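PDB 2OOD: Blr3880 protein from Bradyrhizobium japonicum, which probably catalyses the zinc-dependent hydrolytic deamination of guanine to xanthine and ammonia in purine breakdown. Local coordinates for residues N25-A30 and S373-F378; F75-I80 and F323-G328; D185-I190 and H224-C229; D254-Y259 and N279-R284. All coordinates share one frame; numbering follows the deposited sequence.

Contact 1: residues N25-A30 and S373-F378; sequences NEQAAA and SPYRGF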
loop_
_atom_site.group_PDB
_atom_site.type_symbol
_atom_site.label_atom_id
_atom_site.label_comp_id
_atom_site.label_asym_id
_atom_site.label_seq_id
_atom_site.Cartn_x
_atom_site.Cartn_y
_atom_site.Cartn_z
ATOM N N ASN A 25 7.768 17.581 20.246
ATOM C CA ASN A 25 6.682 18.519 20.500
ATOM C C ASN A 25 6.075 19.018 19.196
ATOM O O ASN A 25 5.914 20.221 18.984
ATOM C CB ASN A 25 7.219 19.693 21.314
ATOM C CG ASN A 25 6.137 20.627 21.752
ATOM O OD1 ASN A 25 5.110 20.193 22.289
ATOM N ND2 ASN A 25 6.350 21.920 21.538
ATOM N N GLU A 26 5.720 18.077 18.330
ATOM C CA GLU A 26 5.163 18.398 17.026
ATOM C C GLU A 26 3.821 19.108 17.064
ATOM O O GLU A 26 3.480 19.824 16.123
ATOM C CB GLU A 26 5.061 17.124 16.197
ATOM C CG GLU A 26 6.306 16.267 16.279
ATOM C CD GLU A 26 6.359 15.213 15.193
ATOM O OE1 GLU A 26 6.622 15.575 14.028
ATOM O OE2 GLU A 26 6.131 14.023 15.495
ATOM N N GLN A 27 3.067 18.925 18.148
ATOM C CA GLN A 27 1.756 19.562 18.298
ATOM C C GLN A 27 1.867 21.059 18.028
ATOM O O GLN A 27 0.950 21.676 17.499
ATOM C CB GLN A 27 1.214 19.366 19.713
ATOM C CG GLN A 27 1.166 17.925 20.196
ATOM C CD GLN A 27 2.548 17.352 20.557
ATOM O OE1 GLN A 27 3.281 16.820 19.702
ATOM N NE2 GLN A 27 2.909 17.471 21.839
ATOM N N ALA A 28 3.004 21.627 18.405
ATOM C CA ALA A 28 3.269 23.043 18.231
ATOM C C ALA A 28 3.261 23.486 16.777
ATOM O O ALA A 28 3.184 24.683 16.494
ATOM C CB ALA A 28 4.608 23.387 18.859
ATOM N N ALA A 29 3.355 22.541 15.850
ATOM C CA ALA A 29 3.363 22.906 14.438
ATOM C C ALA A 29 1.947 22.873 13.882
ATOM O O ALA A 29 1.667 23.459 12.836
ATOM C CB ALA A 29 4.271 21.958 13.650
ATOM N N ALA A 30 1.055 22.195 14.601
ATOM C CA ALA A 30 -0.339 22.063 14.194
ATOM C C ALA A 30 -1.251 23.123 14.816
ATOM O O ALA A 30 -0.888 23.795 15.784
ATOM C CB ALA A 30 -0.848 20.670 14.551
ATOM N N SER A 373 5.152 10.791 11.214
ATOM C CA SER A 373 4.043 10.974 12.144
ATOM C C SER A 373 2.867 11.589 11.402
ATOM O O SER A 373 3.016 12.050 10.266
ATOM C CB SER A 373 4.460 11.904 13.286
ATOM O OG SER A 373 4.807 13.190 12.801
ATOM N N PRO A 374 1.672 11.587 12.020
ATOM C CA PRO A 374 0.533 12.184 11.326
ATOM C C PRO A 374 0.801 13.672 11.128
ATOM O O PRO A 374 0.272 14.285 10.207
ATOM C CB PRO A 374 -0.634 11.895 12.264
ATOM C CG PRO A 374 0.006 11.816 13.594
ATOM C CD PRO A 374 1.250 11.018 13.307
ATOM N N TYR A 375 1.647 14.241 11.983
ATOM C CA TYR A 375 2.007 15.652 11.883
ATOM C C TYR A 375 2.891 15.903 10.675
ATOM O O TYR A 375 2.639 16.817 9.892
ATOM C CB TYR A 375 2.743 16.104 13.139
ATOM C CG TYR A 375 1.875 16.148 14.369
ATOM C CD1 TYR A 375 1.038 17.225 14.619
ATOM C CD2 TYR A 375 1.894 15.112 15.285
ATOM C CE1 TYR A 375 0.244 17.268 15.758
ATOM C CE2 TYR A 375 1.106 15.143 16.423
ATOM C CZ TYR A 375 0.284 16.222 16.658
ATOM O OH TYR A 375 -0.482 16.243 17.807
ATOM N N ARG A 376 3.932 15.089 10.534
ATOM C CA ARG A 376 4.871 15.207 9.426
ATOM C C ARG A 376 4.240 14.833 8.087
ATOM O O ARG A 376 4.467 15.492 7.071
ATOM C CB ARG A 376 6.087 14.311 9.681
ATOM C CG ARG A 376 6.987 14.761 10.820
ATOM C CD ARG A 376 8.029 13.707 11.148
ATOM N NE ARG A 376 9.027 14.202 12.093
ATOM C CZ ARG A 376 9.998 13.458 12.615
ATOM N NH1 ARG A 376 10.099 12.182 12.285
ATOM N NH2 ARG A 376 10.873 13.988 13.459
ATOM N N GLY A 377 3.450 13.766 8.095
ATOM C CA GLY A 377 2.811 13.313 6.874
ATOM C C GLY A 377 1.806 14.289 6.303
ATOM O O GLY A 377 1.807 14.563 5.106
ATOM N N PHE A 378 0.939 14.815 7.156
ATOM C CA PHE A 378 -0.071 15.758 6.711
ATOM C C PHE A 378 0.431 17.163 6.453
ATOM O O PHE A 378 -0.220 17.934 5.753
ATOM C CB PHE A 378 -1.236 15.756 7.684
ATOM C CG PHE A 378 -2.229 14.698 7.374
ATOM C CD1 PHE A 378 -3.052 14.823 6.256
ATOM C CD2 PHE A 378 -2.291 13.530 8.126
ATOM C CE1 PHE A 378 -3.918 13.806 5.893
ATOM C CE2 PHE A 378 -3.159 12.502 7.766
ATOM C CZ PHE A 378 -3.969 12.643 6.645
#
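S373 and E26 meet where the N-terminus of helix 374-380 faces the short 3-10 turn 26-29, so that the N-cap of a helix is joined to a loop running between strands 11-15 and 30-33. The S373 hydroxyl works in both directions. Its OG accepts from R376 N at 3.1 Å in a capping bond (N-H...O 164°), and it donates to E26 OE2, also at 3.1 Å, reaching that oxygen on its syn side but well out of the carboxylate plane. S373 also packs on Y91 of the second subunit.

Y375, in the first turn of the helix, lays one ring face against the backbone and CB of the 3-10 turn. E26 CB lies 4.2 Å from the centroid of the Y375 ring in a CH-pi contact, with Q27 N over the same face, nearer the rim. A30 CB comes in at the ring edge, 3.8 Å from Y375 CE1, while Q27 CG reaches Y375 OH at 3.4 Å. F15 of strand 11-15, P19 and A438 of helix 434-447 also touch this tyrosine.

R376 sends an extended chain across E26 at about a right angle. The guanidinium is already engaged by E368, through NH2, and by the carbonyl of K371, through NH1, which leaves NE to face the glutamate. The E26 chain, extended beyond CG (chi2 -165°), carries its carboxylate between the two: OE2 meets S373 OG, and OE1 forms a long salt bridge to R376 NE at 3.4 Å, approaching the guanidinium obliquely.

Contact 2: residues F75-I80 and F323-G328; sequences FIDGHI and FGTDVG. With ZN (zinc ion), chain B; GUN (guanine), chain C.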
loop_
_atom_site.group_PDB
_atom_site.type_symbol
_atom_site.label_atom_id
_atom_site.label_comp_id
_atom_site.label_asym_id
_atom_site.label_seq_id
_atom_site.Cartn_x
_atom_site.Cartn_y
_atom_site.Cartn_z
ATOM N N PHE A 75 -5.074 18.627 -0.491
ATOM C CA PHE A 75 -3.788 17.973 -0.678
ATOM C C PHE A 75 -3.035 18.417 -1.922
ATOM O O PHE A 75 -3.618 18.549 -2.990
ATOM C CB PHE A 75 -3.972 16.458 -0.704
ATOM C CG PHE A 75 -4.670 15.917 0.511
ATOM C CD1 PHE A 75 -4.510 16.529 1.755
ATOM C CD2 PHE A 75 -5.482 14.792 0.423
ATOM C CE1 PHE A 75 -5.147 16.032 2.889
ATOM C CE2 PHE A 75 -6.126 14.286 1.561
ATOM C CZ PHE A 75 -5.954 14.912 2.792
ATOM N N ILE A 76 -1.734 18.650 -1.770
ATOM C CA ILE A 76 -0.883 19.069 -2.876
ATOM C C ILE A 76 -0.148 17.822 -3.361
ATOM O O ILE A 76 0.462 17.100 -2.578
ATOM C CB ILE A 76 0.196 20.094 -2.435
ATOM C CG1 ILE A 76 -0.402 21.153 -1.511
ATOM C CG2 ILE A 76 0.794 20.775 -3.660
ATOM C CD1 ILE A 76 -1.240 22.163 -2.204
ATOM N N ASP A 77 -0.209 17.575 -4.659
ATOM C CA ASP A 77 0.443 16.421 -5.268
ATOM C C ASP A 77 1.468 17.018 -6.232
ATOM O O ASP A 77 1.113 17.563 -7.270
ATOM C CB ASP A 77 -0.632 15.589 -5.992
ATOM C CG ASP A 77 -0.065 14.531 -6.911
ATOM O OD1 ASP A 77 0.805 14.864 -7.731
ATOM O OD2 ASP A 77 -0.504 13.368 -6.843
ATOM N N GLY A 78 2.741 16.933 -5.880
ATOM C CA GLY A 78 3.756 17.522 -6.732
ATOM C C GLY A 78 4.324 16.701 -7.869
ATOM O O GLY A 78 5.371 17.057 -8.391
ATOM N N HIS A 79 3.659 15.632 -8.290
ATOM C CA HIS A 79 4.224 14.831 -9.362
ATOM C C HIS A 79 3.303 13.769 -9.955
ATOM O O HIS A 79 3.348 12.622 -9.520
ATOM C CB HIS A 79 5.484 14.153 -8.834
ATOM C CG HIS A 79 6.384 13.614 -9.900
ATOM N ND1 HIS A 79 7.573 14.218 -10.235
ATOM C CD2 HIS A 79 6.285 12.516 -10.684
ATOM C CE1 HIS A 79 8.172 13.513 -11.179
ATOM N NE2 HIS A 79 7.411 12.476 -11.469
ATOM N N ILE A 80 2.474 14.140 -10.933
ATOM C CA ILE A 80 1.589 13.174 -11.605
ATOM C C ILE A 80 1.811 13.276 -13.099
ATOM O O ILE A 80 2.311 14.279 -13.589
ATOM C CB ILE A 80 0.066 13.417 -11.380
ATOM C CG1 ILE A 80 -0.160 14.648 -10.520
ATOM C CG2 ILE A 80 -0.592 12.182 -10.788
ATOM C CD1 ILE A 80 0.116 15.931 -11.249
ATOM N N PHE A 323 5.322 15.787 -1.603
ATOM C CA PHE A 323 5.172 14.356 -1.835
ATOM C C PHE A 323 4.488 14.166 -3.170
ATOM O O PHE A 323 3.859 15.086 -3.682
ATOM C CB PHE A 323 4.354 13.706 -0.720
ATOM C CG PHE A 323 5.131 13.488 0.549
ATOM C CD1 PHE A 323 6.384 14.067 0.726
ATOM C CD2 PHE A 323 4.610 12.712 1.573
ATOM C CE1 PHE A 323 7.102 13.871 1.904
ATOM C CE2 PHE A 323 5.326 12.513 2.753
ATOM C CZ PHE A 323 6.572 13.096 2.911
ATOM N N GLY A 324 4.599 12.978 -3.747
ATOM C CA GLY A 324 3.970 12.757 -5.033
ATOM C C GLY A 324 3.396 11.376 -5.240
ATOM O O GLY A 324 3.898 10.405 -4.690
ATOM N N THR A 325 2.335 11.289 -6.031
ATOM C CA THR A 325 1.699 10.011 -6.327
ATOM C C THR A 325 2.478 9.366 -7.453
ATOM O O THR A 325 2.863 8.204 -7.388
ATOM C CB THR A 325 0.237 10.191 -6.809
ATOM O OG1 THR A 325 0.202 11.151 -7.869
ATOM C CG2 THR A 325 -0.655 10.654 -5.672
ATOM N N ASP A 326 2.715 10.165 -8.484
ATOM C CA ASP A 326 3.421 9.737 -9.674
ATOM C C ASP A 326 2.597 8.704 -10.431
ATOM O O ASP A 326 3.127 7.679 -10.871
ATOM C CB ASP A 326 4.779 9.143 -9.315
ATOM C CG ASP A 326 5.669 8.977 -10.530
ATOM O OD1 ASP A 326 5.739 9.948 -11.314
ATOM O OD2 ASP A 326 6.299 7.904 -10.706
ATOM N N VAL A 327 1.302 8.978 -10.586
ATOM C CA VAL A 327 0.435 8.048 -11.285
ATOM C C VAL A 327 1.031 7.600 -12.617
ATOM O O VAL A 327 1.413 8.383 -13.478
ATOM C CB VAL A 327 -0.974 8.616 -11.494
ATOM C CG1 VAL A 327 -1.724 7.793 -12.527
ATOM C CG2 VAL A 327 -1.722 8.567 -10.186
ATOM N N GLY A 328 1.082 6.286 -12.746
ATOM C CA GLY A 328 1.659 5.634 -13.887
ATOM C C GLY A 328 2.629 4.774 -13.115
ATOM O O GLY A 328 2.379 3.593 -12.880
HETATM ZN ZN ZN B . 7.260 10.935 -13.032
HETATM N N9 GUN C . 10.903 10.113 -16.346
HETATM C C8 GUN C . 11.565 9.245 -17.148
HETATM N N7 GUN C . 11.348 8.017 -16.774
HETATM C C5 GUN C . 10.522 8.008 -15.706
HETATM C C6 GUN C . 9.946 6.986 -14.883
HETATM O O6 GUN C . 10.162 5.786 -15.094
HETATM N N1 GUN C . 9.114 7.383 -13.838
HETATM C C2 GUN C . 8.858 8.724 -13.598
HETATM N N2 GUN C . 8.017 9.093 -12.560
HETATM N N3 GUN C . 9.387 9.673 -14.351
HETATM C C4 GUN C . 10.220 9.366 -15.399
HETATM O O HOH W 1 3.228 17.677 -1.410
HETATM O O HOH W 2 5.907 8.771 -13.114
#
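H79 and D326 share the active-site zinc ion across the closure of an amidohydrolase TIM barrel, where strand 70-81 meets the loop leaving strand 320-323. The zinc ion is bound by H79 NE2 at 2.2 Å and by D326 OD1 at 2.5 Å. These two side chains lie alongside each other and point the same way, with ring and carboxylate planes 58° apart. H81 and H234 add further ligands, water 2 is also bound, and guanine N2 sits 2.0 Å from the zinc ion.

Hydrogen bonds hold the backbones behind the metal. G78 N donates to F323 O at 3.1 Å, nearly straight at 162° and in the carbonyl plane, and water 1 bridges I76 O and F323 N. D77 uses both oxygens: OD2 receives T325 OG1 at its syn lone pair, 2.5 Å away, while OD1 takes H79 N at 3.0 Å in an Asx turn. The carboxylate thus ties the threonine to the backbone of the metal-binding histidine.

Apolar packing is limited to I80 CG2, which rests 3.7 Å from V327 CB.

D326 OD2 is hydrogen-bonded to S298 OG and, weakly, to H273 NE2, so one oxygen of the aspartate serves the metal while the other is held by neighbouring side chains. With the amino nitrogen of guanine on the metal beside D326, the site is consistent with hydrolysis at the C2 carbon of the base.

Contact 3: residues D185-I190 and H224-C229; sequences DSKRLI and HEHPDC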
loop_
_atom_site.group_PDB
_atom_site.type_symbol
_atom_site.label_atom_id
_atom_site.label_comp_id
_atom_site.label_asym_id
_atom_site.label_seq_id
_atom_site.Cartn_x
_atom_site.Cartn_y
_atom_site.Cartn_z
ATOM N N ASP A 185 6.534 25.694 -29.145
ATOM C CA ASP A 185 5.298 25.368 -28.441
ATOM C C ASP A 185 5.287 25.799 -26.974
ATOM O O ASP A 185 4.294 26.358 -26.502
ATOM C CB ASP A 185 4.998 23.873 -28.547
ATOM C CG ASP A 185 4.850 23.413 -29.988
ATOM O OD1 ASP A 185 4.469 24.235 -30.847
ATOM O OD2 ASP A 185 5.101 22.221 -30.264
ATOM N N SER A 186 6.378 25.553 -26.250
ATOM C CA SER A 186 6.442 25.944 -24.840
ATOM C C SER A 186 6.261 27.448 -24.704
ATOM O O SER A 186 5.613 27.929 -23.771
ATOM C CB SER A 186 7.786 25.547 -24.220
ATOM O OG SER A 186 7.910 24.140 -24.138
ATOM N N LYS A 187 6.845 28.179 -25.650
ATOM C CA LYS A 187 6.788 29.635 -25.662
ATOM C C LYS A 187 5.339 30.084 -25.855
ATOM O O LYS A 187 4.868 31.032 -25.212
ATOM C CB LYS A 187 7.673 30.169 -26.795
ATOM C CG LYS A 187 8.111 31.611 -26.622
ATOM C CD LYS A 187 9.135 31.756 -25.497
ATOM C CE LYS A 187 9.416 33.235 -25.172
ATOM N NZ LYS A 187 9.893 34.026 -26.351
ATOM N N ARG A 188 4.634 29.390 -26.741
ATOM C CA ARG A 188 3.242 29.707 -27.015
ATOM C C ARG A 188 2.382 29.414 -25.794
ATOM O O ARG A 188 1.575 30.249 -25.375
ATOM C CB ARG A 188 2.738 28.881 -28.204
ATOM C CG ARG A 188 1.259 29.062 -28.504
ATOM C CD ARG A 188 0.894 28.448 -29.843
ATOM N NE ARG A 188 0.910 26.989 -29.810
ATOM C CZ ARG A 188 0.079 26.246 -29.078
ATOM N NH1 ARG A 188 -0.839 26.825 -28.307
ATOM N NH2 ARG A 188 0.156 24.919 -29.125
ATOM N N LEU A 189 2.572 28.226 -25.223
ATOM C CA LEU A 189 1.800 27.795 -24.067
ATOM C C LEU A 189 2.019 28.684 -22.851
ATOM O O LEU A 189 1.089 28.912 -22.074
ATOM C CB LEU A 189 2.128 26.339 -23.737
ATOM C CG LEU A 189 1.825 25.363 -24.876
ATOM C CD1 LEU A 189 2.301 23.977 -24.498
ATOM C CD2 LEU A 189 0.338 25.358 -25.180
ATOM N N ILE A 190 3.237 29.186 -22.682
ATOM C CA ILE A 190 3.528 30.068 -21.555
ATOM C C ILE A 190 2.731 31.352 -21.750
ATOM O O ILE A 190 2.229 31.944 -20.792
ATOM C CB ILE A 190 5.034 30.420 -21.471
ATOM C CG1 ILE A 190 5.837 29.165 -21.103
ATOM C CG2 ILE A 190 5.257 31.524 -20.448
ATOM C CD1 ILE A 190 7.339 29.318 -21.226
ATOM N N HIS A 224 15.109 31.534 -18.948
ATOM C CA HIS A 224 15.737 32.851 -18.947
ATOM C C HIS A 224 14.797 33.959 -19.415
ATOM O O HIS A 224 14.836 35.080 -18.894
ATOM C CB HIS A 224 16.972 32.867 -19.842
ATOM C CG HIS A 224 17.636 34.206 -19.901
ATOM N ND1 HIS A 224 18.111 34.754 -21.074
ATOM C CD2 HIS A 224 17.889 35.116 -18.930
ATOM C CE1 HIS A 224 18.626 35.944 -20.823
ATOM N NE2 HIS A 224 18.504 36.188 -19.529
ATOM N N GLU A 225 13.971 33.644 -20.407
ATOM C CA GLU A 225 13.022 34.606 -20.959
ATOM C C GLU A 225 11.735 34.634 -20.134
ATOM O O GLU A 225 10.884 35.497 -20.338
ATOM C CB GLU A 225 12.688 34.240 -22.416
ATOM C CG GLU A 225 13.914 33.932 -23.281
ATOM C CD GLU A 225 13.562 33.428 -24.678
ATOM O OE1 GLU A 225 12.404 33.002 -24.888
ATOM O OE2 GLU A 225 14.449 33.443 -25.566
ATOM N N HIS A 226 11.600 33.694 -19.201
ATOM C CA HIS A 226 10.407 33.603 -18.364
ATOM C C HIS A 226 10.782 33.197 -16.942
ATOM O O HIS A 226 10.378 32.145 -16.447
ATOM C CB HIS A 226 9.458 32.576 -18.965
ATOM C CG HIS A 226 8.964 32.949 -20.324
ATOM N ND1 HIS A 226 7.957 33.870 -20.522
ATOM C CD2 HIS A 226 9.359 32.554 -21.558
ATOM C CE1 HIS A 226 7.753 34.027 -21.817
ATOM N NE2 HIS A 226 8.591 33.239 -22.469
ATOM N N PRO A 227 11.543 34.051 -16.254
ATOM C CA PRO A 227 11.993 33.799 -14.886
ATOM C C PRO A 227 10.918 33.349 -13.896
ATOM O O PRO A 227 11.219 32.650 -12.923
ATOM C CB PRO A 227 12.620 35.132 -14.487
ATOM C CG PRO A 227 11.814 36.125 -15.272
ATOM C CD PRO A 227 11.770 35.456 -16.623
ATOM N N ASP A 228 9.669 33.733 -14.143
ATOM C CA ASP A 228 8.584 33.379 -13.230
ATOM C C ASP A 228 8.106 31.944 -13.377
ATOM O O ASP A 228 7.450 31.415 -12.480
ATOM C CB ASP A 228 7.400 34.330 -13.429
ATOM C CG ASP A 228 6.453 34.339 -12.241
ATOM O OD1 ASP A 228 6.887 34.754 -11.139
ATOM O OD2 ASP A 228 5.278 33.929 -12.409
ATOM N N CYS A 229 8.430 31.317 -14.503
ATOM C CA CYS A 229 8.018 29.939 -14.745
ATOM C C CYS A 229 8.749 28.903 -13.894
ATOM O O CYS A 229 9.909 29.082 -13.531
ATOM C CB CYS A 229 8.211 29.573 -16.218
ATOM S SG CYS A 229 6.947 30.184 -17.332
#
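I190 and C229 mark the nearest backbone approach, with CA atoms 8.2 Å apart, where helix 179-193 passes the end of helix 213-225 and the type I turn H226-C229 that follows it. H226, the first residue to leave the helical path, presents one face of its ring to I190. The two side chains come from opposite directions, and I190 CG2 sits over that face of the H226 ring, 3.8 Å from its centroid and 22° off the normal, in a CH-pi contact. I190 CG2 also lies 3.8 Å from C229 SG, so one methyl touches both the imidazole and the thiol.

Both helices belong to the outer layer of the TIM barrel: I190 also packs on Y201 and I203 of strand 199-205, and C229 leads directly into strand 230-234.

Nearer the surface, K187 crosses both E225 and H226 at about a right angle. A bend at chi2 (71°) carries K187 CD to the edge of the imidazole, a contact whose detail is doubtful because the model is too tight there. K187 NZ forms a salt bridge of 3.1 Å with E225 OE1. That carboxylate is shared: E225 OE1 also receives a hydrogen bond from Y183 OH, while OE2 pairs with R221 NH1.

Contact 4: residues D254-Y259 and N279-R284; sequences DYLGVY and NNEFRR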
loop_
_atom_site.group_PDB
_atom_site.type_symbol
_atom_site.label_atom_id
_atom_site.label_comp_id
_atom_site.label_asym_id
_atom_site.label_seq_id
_atom_site.Cartn_x
_atom_site.Cartn_y
_atom_site.Cartn_z
ATOM N N ASP A 254 27.395 14.302 -11.844
ATOM C CA ASP A 254 26.238 13.651 -11.239
ATOM C C ASP A 254 24.938 14.064 -11.931
ATOM O O ASP A 254 24.902 15.044 -12.680
ATOM C CB ASP A 254 26.172 13.954 -9.731
ATOM C CG ASP A 254 26.421 15.419 -9.408
ATOM O OD1 ASP A 254 25.994 16.282 -10.203
ATOM O OD2 ASP A 254 27.028 15.708 -8.354
ATOM N N TYR A 255 23.870 13.313 -11.684
ATOM C CA TYR A 255 22.591 13.604 -12.312
ATOM C C TYR A 255 22.171 15.066 -12.125
ATOM O O TYR A 255 21.746 15.723 -13.080
ATOM C CB TYR A 255 21.525 12.654 -11.764
ATOM C CG TYR A 255 20.393 12.362 -12.728
ATOM C CD1 TYR A 255 19.903 11.069 -12.877
ATOM C CD2 TYR A 255 19.790 13.375 -13.464
ATOM C CE1 TYR A 255 18.836 10.791 -13.734
ATOM C CE2 TYR A 255 18.720 13.111 -14.322
ATOM C CZ TYR A 255 18.245 11.820 -14.450
ATOM O OH TYR A 255 17.160 11.559 -15.270
ATOM N N LEU A 256 22.288 15.578 -10.903
ATOM C CA LEU A 256 21.924 16.967 -10.641
ATOM C C LEU A 256 22.829 17.903 -11.443
ATOM O O LEU A 256 22.420 18.993 -11.832
ATOM C CB LEU A 256 22.054 17.276 -9.146
ATOM C CG LEU A 256 21.717 18.693 -8.672
ATOM C CD1 LEU A 256 20.273 19.012 -8.968
ATOM C CD2 LEU A 256 21.964 18.805 -7.188
ATOM N N GLY A 257 24.059 17.468 -11.691
ATOM C CA GLY A 257 25.007 18.282 -12.432
ATOM C C GLY A 257 24.554 18.589 -13.845
ATOM O O GLY A 257 24.866 19.654 -14.386
ATOM N N VAL A 258 23.822 17.658 -14.449
ATOM C CA VAL A 258 23.327 17.849 -15.802
ATOM C C VAL A 258 22.401 19.059 -15.870
ATOM O O VAL A 258 22.503 19.872 -16.787
ATOM C CB VAL A 258 22.552 16.617 -16.288
ATOM C CG1 VAL A 258 22.049 16.848 -17.712
ATOM C CG2 VAL A 258 23.443 15.387 -16.219
ATOM N N TYR A 259 21.498 19.176 -14.898
ATOM C CA TYR A 259 20.554 20.289 -14.862
ATOM C C TYR A 259 21.191 21.607 -14.454
ATOM O O TYR A 259 20.710 22.664 -14.852
ATOM C CB TYR A 259 19.387 19.986 -13.917
ATOM C CG TYR A 259 18.574 18.788 -14.333
ATOM C CD1 TYR A 259 18.019 18.707 -15.600
ATOM C CD2 TYR A 259 18.382 17.723 -13.469
ATOM C CE1 TYR A 259 17.301 17.590 -15.998
ATOM C CE2 TYR A 259 17.665 16.604 -13.855
ATOM C CZ TYR A 259 17.130 16.541 -15.120
ATOM O OH TYR A 259 16.438 15.414 -15.515
ATOM N N ASN A 279 24.664 12.802 -0.884
ATOM C CA ASN A 279 24.501 13.822 0.144
ATOM C C ASN A 279 24.941 15.158 -0.418
ATOM O O ASN A 279 24.416 16.206 -0.045
ATOM C CB ASN A 279 25.333 13.491 1.377
ATOM C CG ASN A 279 24.898 12.213 2.028
ATOM O OD1 ASN A 279 25.315 11.883 3.135
ATOM N ND2 ASN A 279 24.048 11.472 1.331
ATOM N N ASN A 280 25.913 15.113 -1.320
ATOM C CA ASN A 280 26.419 16.315 -1.954
ATOM C C ASN A 280 25.301 16.931 -2.791
ATOM O O ASN A 280 25.060 18.139 -2.732
ATOM C CB ASN A 280 27.622 15.974 -2.842
ATOM C CG ASN A 280 28.169 17.186 -3.567
ATOM O OD1 ASN A 280 28.399 18.231 -2.960
ATOM N ND2 ASN A 280 28.387 17.054 -4.870
ATOM N N GLU A 281 24.615 16.096 -3.565
ATOM C CA GLU A 281 23.521 16.576 -4.397
ATOM C C GLU A 281 22.415 17.169 -3.526
ATOM O O GLU A 281 21.832 18.192 -3.873
ATOM C CB GLU A 281 22.984 15.443 -5.283
ATOM C CG GLU A 281 23.908 15.114 -6.455
ATOM C CD GLU A 281 23.442 13.918 -7.266
ATOM O OE1 GLU A 281 23.335 12.815 -6.686
ATOM O OE2 GLU A 281 23.186 14.078 -8.482
ATOM N N PHE A 282 22.133 16.544 -2.388
ATOM C CA PHE A 282 21.110 17.073 -1.500
ATOM C C PHE A 282 21.556 18.440 -0.996
ATOM O O PHE A 282 20.788 19.399 -1.044
ATOM C CB PHE A 282 20.871 16.141 -0.308
ATOM C CG PHE A 282 19.852 15.063 -0.566
ATOM C CD1 PHE A 282 18.561 15.383 -0.964
ATOM C CD2 PHE A 282 20.167 13.726 -0.369
ATOM C CE1 PHE A 282 17.596 14.385 -1.158
ATOM C CE2 PHE A 282 19.204 12.724 -0.562
ATOM C CZ PHE A 282 17.919 13.063 -0.955
ATOM N N ARG A 283 22.796 18.534 -0.517
ATOM C CA ARG A 283 23.301 19.804 -0.010
ATOM C C ARG A 283 23.248 20.907 -1.059
ATOM O O ARG A 283 22.934 22.047 -0.736
ATOM C CB ARG A 283 24.736 19.663 0.509
ATOM C CG ARG A 283 24.863 18.979 1.872
ATOM C CD ARG A 283 26.260 19.185 2.482
ATOM N NE ARG A 283 27.327 18.766 1.566
ATOM C CZ ARG A 283 27.785 17.517 1.451
ATOM N NH1 ARG A 283 27.282 16.542 2.212
ATOM N NH2 ARG A 283 28.723 17.236 0.547
ATOM N N ARG A 284 23.553 20.579 -2.309
ATOM C CA ARG A 284 23.533 21.578 -3.369
ATOM C C ARG A 284 22.121 22.111 -3.591
ATOM O O ARG A 284 21.921 23.319 -3.735
ATOM C CB ARG A 284 24.076 20.994 -4.677
ATOM C CG ARG A 284 25.491 20.459 -4.573
ATOM C CD ARG A 284 26.297 20.824 -5.786
ATOM N NE ARG A 284 25.815 20.179 -7.000
ATOM C CZ ARG A 284 25.972 18.888 -7.269
ATOM N NH1 ARG A 284 26.595 18.104 -6.400
ATOM N NH2 ARG A 284 25.529 18.386 -8.414
#
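L256 and E281 bring the backbones closest, their CA atoms 6.5 Å apart, as helices 255-259 and 279-284 run in broadly the same direction with axes inclined by 34° and 10.5 Å apart at their nearest. Both are short segments at helix N-termini in the outer part of the TIM barrel, and the later one belongs to the helix between barrel strands 269-272 and 291-294.

D254 is the N-cap of the earlier helix, its OD1 accepting weakly from G257 N. R284 grips the same carboxylate end-on: R284 NH2 bonds D254 OD1 at 2.8 Å and NH1 bonds D254 OD2 at 3.1 Å, the two planes being inclined by 14°. The arginine chain bends at chi2 and chi3 to present that end, and its NH2 has a further salt-bridge partner in E260.

E281, its chain extended beyond CG, reaches into the first turn of helix 255-260. E281 OE2 accepts from L256 N at 3.0 Å in a nearly straight bond (171°), while OE1 receives S278 N just ahead of its own helix. L256 slides past R284 in the opposite sense, with L256 CD2 over one guanidinium face and 3.4 Å from E281 O.

Next along the chain from the cap, Y255 leads away to E241, the nearest atoms of its side chain and the bound guanine about 6 Å apart. D254 OD1 and E281 OE2 stand only 4.0 Å apart, a closeness of like charges that R284 and the amide groups of the helix N-terminus probably offset.

Overall arrangement
Contact 2 lies at the heart of the molecule, its centre about 4 Å from that of the chain, and closes the TIM barrel between its first and last strands. Contacts 3 and 4 are made by peripheral barrel elements from the sequence between those two strands, in series, with centres about 25 Å apart; their centres are about 23 and 22 Å from that of contact 2. Contact 1 has the longest span, bringing a loop near the N-terminus to helix 374-380, which follows the barrel strands. It touches contact 2 through F378 CE1 and F75 CZ, 3.9 Å apart, and lies across the chain's centre from contact 3. The zinc site thus lies at the barrel seam.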